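Local atomic coordinates of protein, Family 18 Chitinase (Crocus vernus, PDB entry 3SIM), a protein that probably hydrolyses the beta-1,4 linkages of chitin, acting as a plant family 18 glycosyl hydrolase with a TIM-barrel fold. Residues A97-W102 against K134-E139; N105-L110 against I145-K150; R112-Y117 against G152-A157. All blocks are in the same frame, centred on the assembly; numbering follows the deposited sequence.

Interaction 1: A97-W102 against K134-E139; sequences ASVDSW and KNTFAE
Val99, at the start of helix 99-116, touches Thr136 and Glu139 near the start of helix 134-150. Its CB is directed at the 134-139 segment, and the two methyls that branch from it do the touching. CG1, anti to the backbone N (chi1 170°), comes within 4.0 Å of Glu139 OE1. CG2, on the branch beside the backbone N, lies a little nearer, 3.8 Å from the same Glu139 OE1, and also faces the methyl of Thr136 at 4.3 Å (Val99 CG2 to Thr136 CG2). One carboxylate oxygen thus rests against both tips of the valine fork. The Glu139 side chain, extended beyond CG, crosses that of Val99 at about a right angle. These are van der Waals contacts, and no hydrogen bond spans the segments.

The case illustrates how neighbouring outer helices of a TIM barrel, here 99-116 and 134-150, run side by side in the same direction and begin to touch from their first turns. The contact lies at the surface, and the nearest CA pair, Val99 and Thr136, is 6.6 Å apart. Deeper in, Trp102 packs on Cys140 and Ile141 of helix 134-150.

The hydroxyl of Thr136 bonds to Asp133, leaving CG2 as the atom offered to Val99. Asp100 forms a salt bridge with Arg143, one turn beyond Glu139; the oxygens of the two acids, Asp100 OD1 and Glu139 OE1, stand 7.0 Å apart. Just ahead of Val99, Ser98 occupies the N-cap position of helix 99-116. Its OG shares a hydrogen bond of 2.7 Å with Ser101 OG, which is also bound by Asn49.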
ATOM      1  N   ALA A  97      -5.527  16.293  16.201  1.00 17.19           N
ATOM      2  CA  ALA A  97      -5.957  17.259  17.203  1.00 17.38           C
ATOM      3  C   ALA A  97      -7.115  16.760  18.093  1.00 17.78           C
ATOM      4  O   ALA A  97      -7.122  16.981  19.260  1.00 16.14           O
ATOM      5  CB  ALA A  97      -6.240  18.568  16.605  1.00 17.43           C
ATOM      6  N   SER A  98      -8.056  16.075  17.469  1.00 17.23           N
ATOM      7  CA  SER A  98      -9.042  15.231  18.097  1.00 17.86           C
ATOM      8  C   SER A  98      -9.451  14.169  17.094  1.00 17.06           C
ATOM      9  O   SER A  98      -9.323  14.390  15.955  1.00 15.84           O
ATOM     10  CB  SER A  98     -10.293  16.006  18.509  1.00 19.08           C
ATOM     11  OG  SER A  98     -10.942  16.587  17.439  1.00 18.67           O
ATOM     12  N   VAL A  99     -10.014  13.083  17.569  1.00 16.17           N
ATOM     13  CA  VAL A  99     -10.484  12.058  16.679  1.00 15.71           C
ATOM     14  C   VAL A  99     -11.594  12.577  15.748  1.00 17.16           C
ATOM     15  O   VAL A  99     -11.559  12.318  14.579  1.00 15.95           O
ATOM     16  CB  VAL A  99     -10.946  10.822  17.426  1.00 16.71           C
ATOM     17  CG1 VAL A  99     -11.626   9.910  16.542  1.00 13.55           C
ATOM     18  CG2 VAL A  99      -9.786  10.132  18.117  1.00 16.08           C
ATOM     19  N   ASP A 100     -12.553  13.289  16.319  1.00 17.64           N
ATOM     20  CA  ASP A 100     -13.717  13.752  15.611  1.00 17.35           C
ATOM     21  C   ASP A 100     -13.289  14.717  14.533  1.00 16.64           C
ATOM     22  O   ASP A 100     -13.735  14.619  13.459  1.00 16.24           O
ATOM     23  CB  ASP A 100     -14.739  14.448  16.528  1.00 19.36           C
ATOM     24  CG  ASP A 100     -15.665  13.487  17.317  1.00 22.96           C
ATOM     25  OD1 ASP A 100     -15.819  12.314  17.042  1.00 24.26           O
ATOM     26  OD2 ASP A 100     -16.270  13.935  18.259  1.00 25.18           O
ATOM     27  N   SER A 101     -12.420  15.665  14.864  1.00 16.54           N
ATOM     28  CA  SER A 101     -11.951  16.654  13.913  1.00 15.96           C
ATOM     29  C   SER A 101     -11.097  16.097  12.764  1.00 15.13           C
ATOM     30  O   SER A 101     -11.276  16.474  11.678  1.00 15.20           O
ATOM     31  CB  SER A 101     -11.330  17.885  14.573  1.00 16.59           C
ATOM     32  OG  SER A 101     -10.097  17.614  15.075  1.00 15.78           O
ATOM     33  N   TRP A 102     -10.195  15.177  13.066  1.00 14.03           N
ATOM     34  CA  TRP A 102      -9.385  14.496  12.060  1.00 13.51           C
ATOM     35  C   TRP A 102     -10.237  13.694  11.067  1.00 12.99           C
ATOM     36  O   TRP A 102     -10.159  13.918   9.937  1.00 12.59           O
ATOM     37  CB  TRP A 102      -8.324  13.583  12.696  1.00 12.68           C
ATOM     38  CG  TRP A 102      -7.299  13.136  11.757  1.00 11.95           C
ATOM     39  CD1 TRP A 102      -6.095  13.701  11.546  1.00 10.47           C
ATOM     40  CD2 TRP A 102      -7.363  12.015  10.887  1.00 10.28           C
ATOM     41  NE1 TRP A 102      -5.413  13.009  10.635  1.00 10.96           N
ATOM     42  CE2 TRP A 102      -6.174  11.986  10.187  1.00 11.34           C
ATOM     43  CE3 TRP A 102      -8.314  11.036  10.618  1.00 12.85           C
ATOM     44  CZ2 TRP A 102      -5.917  11.051   9.233  1.00  9.19           C
ATOM     45  CZ3 TRP A 102      -8.034  10.095   9.648  1.00 12.88           C
ATOM     46  CH2 TRP A 102      -6.845  10.118   8.986  1.00 12.22           C
ATOM     47  N   LYS A 134      -1.737   4.508  20.002  1.00 16.05           N
ATOM     48  CA  LYS A 134      -2.314   3.415  19.213  1.00 16.03           C
ATOM     49  C   LYS A 134      -3.841   3.463  19.112  1.00 16.39           C
ATOM     50  O   LYS A 134      -4.381   3.141  18.097  1.00 17.00           O
ATOM     51  CB  LYS A 134      -1.849   2.028  19.666  1.00 14.87           C
ATOM     52  CG  LYS A 134      -2.172   1.626  21.093  1.00 15.31           C
ATOM     53  CD  LYS A 134      -1.376   0.460  21.613  1.00 18.79           C
ATOM     54  CE  LYS A 134      -1.626   0.180  23.083  1.00 20.17           C
ATOM     55  NZ  LYS A 134      -0.843  -0.898  23.600  1.00 21.29           N
ATOM     56  N   ASN A 135      -4.498   3.803  20.197  1.00 16.14           N
ATOM     57  CA  ASN A 135      -5.946   3.903  20.180  1.00 16.34           C
ATOM     58  C   ASN A 135      -6.510   5.030  19.298  1.00 14.70           C
ATOM     59  O   ASN A 135      -7.467   4.845  18.616  1.00 14.68           O
ATOM     60  CB  ASN A 135      -6.513   3.874  21.595  1.00 16.87           C
ATOM     61  CG  ASN A 135      -6.293   2.534  22.284  1.00 20.93           C
ATOM     62  OD1 ASN A 135      -6.346   1.516  21.685  1.00 24.71           O
ATOM     63  ND2 ASN A 135      -6.024   2.575  23.507  1.00 23.85           N
ATOM     64  N   THR A 136      -5.861   6.183  19.361  1.00 14.03           N
ATOM     65  CA  THR A 136      -6.202   7.368  18.592  1.00 13.20           C
ATOM     66  C   THR A 136      -6.078   7.124  17.088  1.00 11.91           C
ATOM     67  O   THR A 136      -6.967   7.420  16.361  1.00 11.52           O
ATOM     68  CB  THR A 136      -5.358   8.645  19.043  1.00 13.78           C
ATOM     69  OG1 THR A 136      -5.696   9.035  20.370  1.00 12.79           O
ATOM     70  CG2 THR A 136      -5.548   9.775  18.094  1.00 14.03           C
ATOM     71  N   PHE A 137      -4.976   6.501  16.699  1.00 11.80           N
ATOM     72  CA  PHE A 137      -4.733   5.986  15.345  1.00 11.10           C
ATOM     73  C   PHE A 137      -5.760   4.929  14.913  1.00 10.23           C
ATOM     74  O   PHE A 137      -6.297   5.026  13.900  1.00  9.64           O
ATOM     75  CB  PHE A 137      -3.310   5.339  15.257  1.00 11.49           C
ATOM     76  CG  PHE A 137      -2.930   4.796  13.882  1.00 10.84           C
ATOM     77  CD1 PHE A 137      -2.752   5.637  12.779  1.00  8.33           C
ATOM     78  CD2 PHE A 137      -2.776   3.459  13.676  1.00  8.13           C
ATOM     79  CE1 PHE A 137      -2.405   5.073  11.541  1.00  9.30           C
ATOM     80  CE2 PHE A 137      -2.451   2.973  12.466  1.00  8.70           C
ATOM     81  CZ  PHE A 137      -2.238   3.745  11.427  1.00  4.14           C
ATOM     82  N   ALA A 138      -6.033   3.945  15.742  1.00 10.26           N
ATOM     83  CA  ALA A 138      -7.003   2.931  15.413  1.00 10.63           C
ATOM     84  C   ALA A 138      -8.417   3.487  15.164  1.00 11.05           C
ATOM     85  O   ALA A 138      -9.032   3.122  14.241  1.00 10.72           O
ATOM     86  CB  ALA A 138      -7.029   1.850  16.466  1.00  9.52           C
ATOM     87  N   GLU A 139      -8.851   4.375  16.029  1.00 12.08           N
ATOM     88  CA  GLU A 139     -10.116   5.054  15.938  1.00 13.08           C
ATOM     89  C   GLU A 139     -10.254   5.975  14.728  1.00 12.52           C
ATOM     90  O   GLU A 139     -11.200   5.845  14.073  1.00 13.79           O
ATOM     91  CB  GLU A 139     -10.412   5.876  17.181  1.00 13.26           C
ATOM     92  CG  GLU A 139     -11.021   5.204  18.317  0.50 16.80           C
ATOM     93  CD  GLU A 139     -11.170   6.117  19.561  0.50 24.74           C
ATOM     94  OE1 GLU A 139     -11.812   7.182  19.479  1.00 26.51           O
ATOM     95  OE2 GLU A 139     -10.630   5.731  20.600  1.00 29.06           O
TER

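Interaction 2: N105-L110 against I145-K150; sequences NAVTSL and ITTLKK
Val107, with chi1 at 176°, holds CG1 anti to its backbone N and CG2 beside that nitrogen, and the two methyls form a fork facing Thr147. The threonine, with chi1 at -61°, turns its own methyl CG2 anti to the nitrogen and into that fork, while OG1 takes the place beside the nitrogen. The threonine hydroxyl can then bond back to the carbonyl oxygen of Arg143, one turn earlier in its helix. Thr147 CG2 sits before the fork of the valine, 3.9 Å from Val107 CG2 and 4.0 Å from Val107 CG1, the two side chains crossing at about a right angle. A threonine behaves here as an apolar residue on one branch and as a polar one, satisfied within its own helix, on the other.

Leu148 adds a looser apolar contact from the adjacent position. Although its CB does not aim at the other segment, the end of its chain swings nearer and brings CD2 to 4.4 Å from Val107 CG1. Val107 also packs on Leu144, a turn before Leu148.

A different side of helix 99-116 is held by polar bonds. Ser109 OG donates to Asn105 O over 2.8 Å, tilted 30° from the carbonyl plane, while Ser109 N reaches the same oxygen from the opposite face. Ser109 OG is bound in addition by the backbone N of Phe52.

With the CA atoms of Val107 and Leu148 7.0 Å apart, the arrangement is that of two adjacent parallel helices in the outer layer of a TIM barrel, joined by branched side chains, Val107 against Thr147 and Leu148.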
ATOM      1  N   ASN A 105     -12.279  15.990   8.654  1.00 15.52           N
ATOM      2  CA  ASN A 105     -11.394  16.503   7.619  1.00 15.01           C
ATOM      3  C   ASN A 105     -10.965  15.440   6.578  1.00 14.06           C
ATOM      4  O   ASN A 105     -10.957  15.711   5.423  1.00 12.10           O
ATOM      5  CB  ASN A 105     -10.167  17.202   8.185  1.00 14.36           C
ATOM      6  CG  ASN A 105     -10.489  18.516   8.953  1.00 16.60           C
ATOM      7  OD1 ASN A 105     -11.399  19.190   8.651  1.00 13.79           O
ATOM      8  ND2 ASN A 105      -9.682  18.823   9.914  1.00 13.44           N
ATOM      9  N   ALA A 106     -10.630  14.250   7.062  1.00 12.55           N
ATOM     10  CA  ALA A 106     -10.212  13.137   6.253  1.00 12.02           C
ATOM     11  C   ALA A 106     -11.307  12.629   5.277  1.00 10.16           C
ATOM     12  O   ALA A 106     -11.050  12.469   4.140  1.00  9.98           O
ATOM     13  CB  ALA A 106      -9.708  12.007   7.158  1.00 11.14           C
ATOM     14  N   VAL A 107     -12.514  12.451   5.785  1.00 11.05           N
ATOM     15  CA  VAL A 107     -13.638  12.063   4.980  1.00 10.78           C
ATOM     16  C   VAL A 107     -13.934  13.119   3.893  1.00 11.11           C
ATOM     17  O   VAL A 107     -14.049  12.773   2.800  1.00 11.59           O
ATOM     18  CB  VAL A 107     -14.940  11.684   5.824  1.00  9.84           C
ATOM     19  CG1 VAL A 107     -16.086  11.380   4.964  1.00  8.71           C
ATOM     20  CG2 VAL A 107     -14.705  10.509   6.773  1.00 11.49           C
ATOM     21  N   THR A 108     -13.973  14.383   4.228  1.00 11.91           N
ATOM     22  CA  THR A 108     -14.235  15.393   3.210  1.00 13.29           C
ATOM     23  C   THR A 108     -13.161  15.463   2.106  1.00 13.20           C
ATOM     24  O   THR A 108     -13.454  15.295   0.987  1.00 14.64           O
ATOM     25  CB  THR A 108     -14.372  16.775   3.873  1.00 13.39           C
ATOM     26  OG1 THR A 108     -15.466  16.765   4.769  1.00 14.26           O
ATOM     27  CG2 THR A 108     -14.535  17.833   2.840  1.00 15.44           C
ATOM     28  N   SER A 109     -11.913  15.573   2.496  1.00 11.82           N
ATOM     29  CA  SER A 109     -10.779  15.669   1.604  1.00 10.30           C
ATOM     30  C   SER A 109     -10.501  14.432   0.726  1.00  9.79           C
ATOM     31  O   SER A 109     -10.225  14.544  -0.380  1.00  9.46           O
ATOM     32  CB  SER A 109      -9.520  16.123   2.388  1.00 11.57           C
ATOM     33  OG  SER A 109      -9.146  15.244   3.344  1.00  8.30           O
ATOM     34  N   LEU A 110     -10.544  13.255   1.309  1.00 10.04           N
ATOM     35  CA  LEU A 110     -10.404  11.960   0.626  1.00  9.51           C
ATOM     36  C   LEU A 110     -11.553  11.603  -0.291  1.00 10.11           C
ATOM     37  O   LEU A 110     -11.336  11.127  -1.325  1.00 10.51           O
ATOM     38  CB  LEU A 110     -10.011  10.855   1.576  1.00 10.35           C
ATOM     39  CG  LEU A 110      -8.604  10.959   2.190  1.00  8.05           C
ATOM     40  CD1 LEU A 110      -8.407   9.946   3.232  1.00  7.96           C
ATOM     41  CD2 LEU A 110      -7.503  10.926   1.185  1.00  7.44           C
ATOM     42  N   ILE A 145     -12.267   4.401   7.236  1.00  9.57           N
ATOM     43  CA  ILE A 145     -12.577   3.331   6.328  1.00  9.95           C
ATOM     44  C   ILE A 145     -14.068   2.936   6.383  1.00 10.50           C
ATOM     45  O   ILE A 145     -14.666   2.854   5.396  1.00 10.21           O
ATOM     46  CB  ILE A 145     -11.698   2.127   6.598  1.00  9.75           C
ATOM     47  CG1 ILE A 145     -10.238   2.493   6.372  1.00  9.60           C
ATOM     48  CG2 ILE A 145     -12.150   0.909   5.792  1.00 11.03           C
ATOM     49  CD1 ILE A 145      -9.298   1.561   6.934  1.00 10.24           C
ATOM     50  N   THR A 146     -14.601   2.813   7.581  1.00 11.06           N
ATOM     51  CA  THR A 146     -15.960   2.402   7.833  1.00 13.13           C
ATOM     52  C   THR A 146     -16.914   3.399   7.159  1.00 12.62           C
ATOM     53  O   THR A 146     -17.738   2.992   6.409  1.00 12.09           O
ATOM     54  CB  THR A 146     -16.278   2.252   9.366  1.00 12.91           C
ATOM     55  OG1 THR A 146     -15.529   1.200   9.966  1.00 16.23           O
ATOM     56  CG2 THR A 146     -17.712   1.966   9.559  1.00 16.71           C
ATOM     57  N   THR A 147     -16.669   4.686   7.342  1.00 11.92           N
ATOM     58  CA  THR A 147     -17.474   5.736   6.721  1.00 11.96           C
ATOM     59  C   THR A 147     -17.447   5.765   5.202  1.00 11.73           C
ATOM     60  O   THR A 147     -18.439   5.865   4.585  1.00 11.36           O
ATOM     61  CB  THR A 147     -17.094   7.176   7.216  1.00 11.80           C
ATOM     62  OG1 THR A 147     -17.307   7.277   8.593  1.00 13.02           O
ATOM     63  CG2 THR A 147     -17.909   8.241   6.534  1.00  9.69           C
ATOM     64  N   LEU A 148     -16.259   5.690   4.639  1.00 11.88           N
ATOM     65  CA  LEU A 148     -16.050   5.722   3.229  1.00 11.45           C
ATOM     66  C   LEU A 148     -16.767   4.513   2.558  1.00 11.51           C
ATOM     67  O   LEU A 148     -17.437   4.710   1.609  1.00 11.60           O
ATOM     68  CB  LEU A 148     -14.564   5.787   2.903  1.00 10.98           C
ATOM     69  CG  LEU A 148     -13.802   7.110   3.165  1.00 12.93           C
ATOM     70  CD1 LEU A 148     -12.379   6.905   2.808  1.00 11.35           C
ATOM     71  CD2 LEU A 148     -14.374   8.233   2.433  1.00 10.20           C
ATOM     72  N   LYS A 149     -16.641   3.329   3.145  1.00 11.11           N
ATOM     73  CA  LYS A 149     -17.337   2.136   2.689  1.00 12.58           C
ATOM     74  C   LYS A 149     -18.884   2.268   2.771  1.00 12.66           C
ATOM     75  O   LYS A 149     -19.553   1.961   1.849  1.00 13.27           O
ATOM     76  CB  LYS A 149     -16.821   0.881   3.414  1.00 11.51           C
ATOM     77  CG  LYS A 149     -15.446   0.344   2.989  1.00 11.30           C
ATOM     78  CD  LYS A 149     -15.162  -1.034   3.540  1.00 10.42           C
ATOM     79  CE  LYS A 149     -13.824  -1.651   3.040  1.00 10.09           C
ATOM     80  NZ  LYS A 149     -13.564  -2.981   3.390  1.00  8.72           N
ATOM     81  N   LYS A 150     -19.376   2.768   3.879  1.00 13.16           N
ATOM     82  CA  LYS A 150     -20.802   3.006   4.089  1.00 14.65           C
ATOM     83  C   LYS A 150     -21.423   4.013   3.093  1.00 15.16           C
ATOM     84  O   LYS A 150     -22.407   3.722   2.579  1.00 15.27           O
ATOM     85  CB  LYS A 150     -21.090   3.328   5.538  1.00 13.85           C
ATOM     86  CG  LYS A 150     -22.459   3.755   5.929  1.00 18.45           C
ATOM     87  CD  LYS A 150     -22.479   4.174   7.392  1.00 21.48           C
ATOM     88  CE  LYS A 150     -22.116   5.595   7.567  1.00 23.49           C
ATOM     89  NZ  LYS A 150     -21.268   5.982   8.706  1.00 27.96           N
TER

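Interaction 3: R112-Y117 against G152-A157; sequences RIIQRY and GVISFA
Ile114 lies in the last turns of helix 99-116, opposite Val153 and Ile154, residues of the link between helix 134-150 and strand 156-159. Gly152 ends helix 134-150 in a Schellman motif, its positive phi of 74° turning the backbone out of the helix. Val153 keeps nearly helical angles, Ile154 is already extended, and strand 156-159 follows two residues later. The closest CA atoms are those of Ile114 and Val153, 7.3 Å apart.

Both branches of Ile114 are used. CG2, anti to the backbone N, reaches the connecting loop: it lies 3.6 Å from Val153 CG1 and equally 3.6 Å from Val153 O, a methyl beside a carbonyl oxygen. Val153 CG1, likewise anti to its own N, also nears the root of the isoleucine, 4.0 Å from Ile114 CB. The longer branch runs out, with chi2 at 165°, until CD1 comes within 3.7 Å of Ile154 CG2. Ile114 therefore straddles two consecutive residues, its axis oblique to both.

Further in, Ile114 and Ile154 share a neighbour, Ile122 of strand 121-125, and Ile154 also packs against Leu148. Replacing Ile114 by an alanine would probably open a gap between the helix and this loop, Ile154 CG2 losing the CD1 it rests on and Val153 CG1 keeping only the CB.

The place is part of the layer between helices and strands in the alpha/beta barrel. Since no hydrogen bond crosses between the segments, the helix and the loop hold each other mainly by van der Waals contact between aliphatic groups, with one methyl also resting beside a carbonyl oxygen, and this depends on the fit of branched side chains and not on the alignment of donors and acceptors.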
ATOM      1  N   ARG A 112     -13.423  13.752  -1.875  1.00  9.64           N
ATOM      2  CA  ARG A 112     -13.111  14.571  -3.046  1.00 11.17           C
ATOM      3  C   ARG A 112     -11.998  13.992  -3.940  1.00 11.28           C
ATOM      4  O   ARG A 112     -12.164  13.896  -5.097  1.00 11.49           O
ATOM      5  CB  ARG A 112     -12.727  16.022  -2.658  1.00 11.02           C
ATOM      6  CG  ARG A 112     -12.370  16.893  -3.847  1.00 11.76           C
ATOM      7  CD  ARG A 112     -11.763  18.262  -3.537  1.00 10.51           C
ATOM      8  NE  ARG A 112     -11.335  18.895  -4.746  1.00  8.21           N
ATOM      9  CZ  ARG A 112     -10.155  18.731  -5.280  1.00  9.90           C
ATOM     10  NH1 ARG A 112      -9.279  17.989  -4.661  1.00  9.79           N
ATOM     11  NH2 ARG A 112      -9.850  19.287  -6.402  1.00  5.96           N
ATOM     12  N   ILE A 113     -10.884  13.590  -3.364  1.00 11.89           N
ATOM     13  CA  ILE A 113      -9.804  13.012  -4.134  1.00 11.33           C
ATOM     14  C   ILE A 113     -10.220  11.687  -4.826  1.00 11.17           C
ATOM     15  O   ILE A 113      -9.962  11.500  -5.971  1.00 12.79           O
ATOM     16  CB  ILE A 113      -8.484  12.834  -3.278  1.00 11.53           C
ATOM     17  CG1 ILE A 113      -7.788  14.172  -2.984  1.00 12.13           C
ATOM     18  CG2 ILE A 113      -7.466  11.935  -3.944  1.00  9.78           C
ATOM     19  CD1 ILE A 113      -6.907  14.175  -1.855  1.00 10.39           C
ATOM     20  N   ILE A 114     -10.867  10.816  -4.086  1.00 11.27           N
ATOM     21  CA  ILE A 114     -11.269   9.529  -4.572  1.00 11.22           C
ATOM     22  C   ILE A 114     -12.253   9.654  -5.736  1.00 11.94           C
ATOM     23  O   ILE A 114     -12.030   9.063  -6.717  1.00 11.73           O
ATOM     24  CB  ILE A 114     -11.862   8.646  -3.440  1.00 11.21           C
ATOM     25  CG1 ILE A 114     -10.764   8.202  -2.470  1.00 10.32           C
ATOM     26  CG2 ILE A 114     -12.622   7.501  -4.014  1.00  8.06           C
ATOM     27  CD1 ILE A 114     -11.247   7.671  -1.213  1.00  8.69           C
ATOM     28  N   GLN A 115     -13.278  10.486  -5.596  1.00 12.27           N
ATOM     29  CA  GLN A 115     -14.243  10.750  -6.678  1.00 13.20           C
ATOM     30  C   GLN A 115     -13.584  11.398  -7.897  1.00 12.56           C
ATOM     31  O   GLN A 115     -13.770  10.995  -8.963  1.00 11.91           O
ATOM     32  CB  GLN A 115     -15.467  11.564  -6.196  1.00 13.51           C
ATOM     33  CG  GLN A 115     -16.282  10.917  -5.087  1.00 15.46           C
ATOM     34  CD  GLN A 115     -17.420  11.784  -4.549  1.00 17.47           C
ATOM     35  OE1 GLN A 115     -17.362  12.970  -4.576  1.00 20.38           O
ATOM     36  NE2 GLN A 115     -18.430  11.166  -4.068  1.00 14.41           N
ATOM     37  N   ARG A 116     -12.756  12.391  -7.664  1.00 12.00           N
ATOM     38  CA  ARG A 116     -12.062  13.077  -8.725  1.00 12.70           C
ATOM     39  C   ARG A 116     -11.118  12.201  -9.552  1.00 11.10           C
ATOM     40  O   ARG A 116     -11.122  12.332 -10.717  1.00  9.85           O
ATOM     41  CB  ARG A 116     -11.345  14.346  -8.247  1.00 12.19           C
ATOM     42  CG  ARG A 116     -11.010  15.308  -9.364  1.00 12.46           C
ATOM     43  CD  ARG A 116     -10.376  16.599  -8.859  1.00 11.47           C
ATOM     44  NE  ARG A 116      -8.930  16.589  -8.904  1.00 12.08           N
ATOM     45  CZ  ARG A 116      -8.233  16.721 -10.007  1.00 11.77           C
ATOM     46  NH1 ARG A 116      -6.964  16.743  -9.984  1.00 11.90           N
ATOM     47  NH2 ARG A 116      -8.839  16.875 -11.139  1.00 12.39           N
ATOM     48  N   TYR A 117     -10.354  11.314  -8.927  1.00 11.12           N
ATOM     49  CA  TYR A 117      -9.436  10.434  -9.632  1.00 11.59           C
ATOM     50  C   TYR A 117     -10.089   9.097 -10.108  1.00 13.43           C
ATOM     51  O   TYR A 117      -9.442   8.253 -10.676  1.00 14.12           O
ATOM     52  CB  TYR A 117      -8.130  10.201  -8.860  1.00 10.44           C
ATOM     53  CG  TYR A 117      -7.170  11.403  -8.811  1.00 12.69           C
ATOM     54  CD1 TYR A 117      -7.394  12.453  -7.968  1.00 11.54           C
ATOM     55  CD2 TYR A 117      -6.051  11.442  -9.598  1.00 10.87           C
ATOM     56  CE1 TYR A 117      -6.526  13.539  -7.935  1.00 12.27           C
ATOM     57  CE2 TYR A 117      -5.184  12.472  -9.552  1.00 10.67           C
ATOM     58  CZ  TYR A 117      -5.420  13.529  -8.732  1.00 11.30           C
ATOM     59  OH  TYR A 117      -4.562  14.544  -8.701  1.00 14.30           O
ATOM     60  N   GLY A 152     -20.496   4.547   0.160  1.00 14.67           N
ATOM     61  CA  GLY A 152     -20.208   3.967  -1.131  1.00 13.88           C
ATOM     62  C   GLY A 152     -19.029   4.526  -1.926  1.00 13.74           C
ATOM     63  O   GLY A 152     -18.955   4.318  -3.078  1.00 13.31           O
ATOM     64  N   VAL A 153     -18.171   5.298  -1.287  1.00 12.90           N
ATOM     65  CA  VAL A 153     -16.980   5.890  -1.869  1.00 11.08           C
ATOM     66  C   VAL A 153     -15.833   4.919  -2.291  1.00 10.87           C
ATOM     67  O   VAL A 153     -15.175   5.143  -3.244  1.00 11.52           O
ATOM     68  CB  VAL A 153     -16.448   7.075  -0.999  1.00 11.95           C
ATOM     69  CG1 VAL A 153     -15.333   7.759  -1.690  1.00  8.26           C
ATOM     70  CG2 VAL A 153     -17.562   8.039  -0.683  1.00 11.32           C
ATOM     71  N   ILE A 154     -15.616   3.885  -1.506  1.00 10.63           N
ATOM     72  CA  ILE A 154     -14.653   2.830  -1.785  1.00 10.43           C
ATOM     73  C   ILE A 154     -15.225   1.427  -1.684  1.00 11.96           C
ATOM     74  O   ILE A 154     -16.082   1.171  -0.930  1.00 10.87           O
ATOM     75  CB  ILE A 154     -13.370   2.923  -0.904  1.00 11.02           C
ATOM     76  CG1 ILE A 154     -13.666   2.558   0.559  1.00  9.69           C
ATOM     77  CG2 ILE A 154     -12.695   4.229  -1.051  1.00  6.74           C
ATOM     78  CD1 ILE A 154     -12.606   2.781   1.478  1.00  8.50           C
ATOM     79  N   SER A 155     -14.754   0.561  -2.548  1.00 13.74           N
ATOM     80  CA  SER A 155     -14.862  -0.897  -2.451  1.00 15.45           C
ATOM     81  C   SER A 155     -13.998  -1.693  -1.439  1.00 15.66           C
ATOM     82  O   SER A 155     -14.477  -2.597  -0.805  1.00 14.74           O
ATOM     83  CB  SER A 155     -14.709  -1.526  -3.801  1.00 15.64           C
ATOM     84  OG  SER A 155     -15.782  -1.192  -4.576  1.00 25.10           O
ATOM     85  N   PHE A 156     -12.713  -1.364  -1.400  1.00 13.28           N
ATOM     86  CA  PHE A 156     -11.729  -2.028  -0.582  1.00 13.71           C
ATOM     87  C   PHE A 156     -10.767  -1.127   0.191  1.00 13.03           C
ATOM     88  O   PHE A 156     -10.580   0.027  -0.114  1.00 13.45           O
ATOM     89  CB  PHE A 156     -10.927  -3.071  -1.402  1.00 13.55           C
ATOM     90  CG  PHE A 156     -10.074  -2.485  -2.482  1.00 13.87           C
ATOM     91  CD1 PHE A 156     -10.585  -2.179  -3.716  1.00 15.22           C
ATOM     92  CD2 PHE A 156      -8.737  -2.255  -2.273  1.00 15.25           C
ATOM     93  CE1 PHE A 156      -9.798  -1.632  -4.692  1.00 14.18           C
ATOM     94  CE2 PHE A 156      -7.963  -1.736  -3.240  1.00 12.99           C
ATOM     95  CZ  PHE A 156      -8.495  -1.423  -4.455  1.00 15.90           C
ATOM     96  N   ALA A 157     -10.190  -1.726   1.208  1.00 11.46           N
ATOM     97  CA  ALA A 157      -9.115  -1.175   2.006  1.00 10.99           C
ATOM     98  C   ALA A 157      -8.043  -2.184   2.470  1.00 10.73           C
ATOM     99  O   ALA A 157      -8.349  -3.277   2.832  1.00 10.39           O
ATOM    100  CB  ALA A 157      -9.665  -0.441   3.155  1.00  9.67           C
TER

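How the interactions relate
From the N terminus, segments 97-102, 105-110 and 112-117 follow one another along helix 99-116 and its ends; the chain then forms strand 121-125 and returns along helix 134-150. Interaction 1 closes a loop of 31 residues, and interactions 2 and 3 close loops of 34 each. Partners recur in the same order, so the three loops cross and none nests. Interactions 1 and 2 join the two outer helices, with centres 13 Å apart, whereas interaction 3 joins helix 99-116 to the turn entering strand 156-159. Interactions 2 and 3 touch, through a probable hydrogen bond from Val153 N to Leu148 O. Together they tie the helix and loop of the beta-alpha-beta crossover from strand 121-125 to strand 156-159 to helix 99-116.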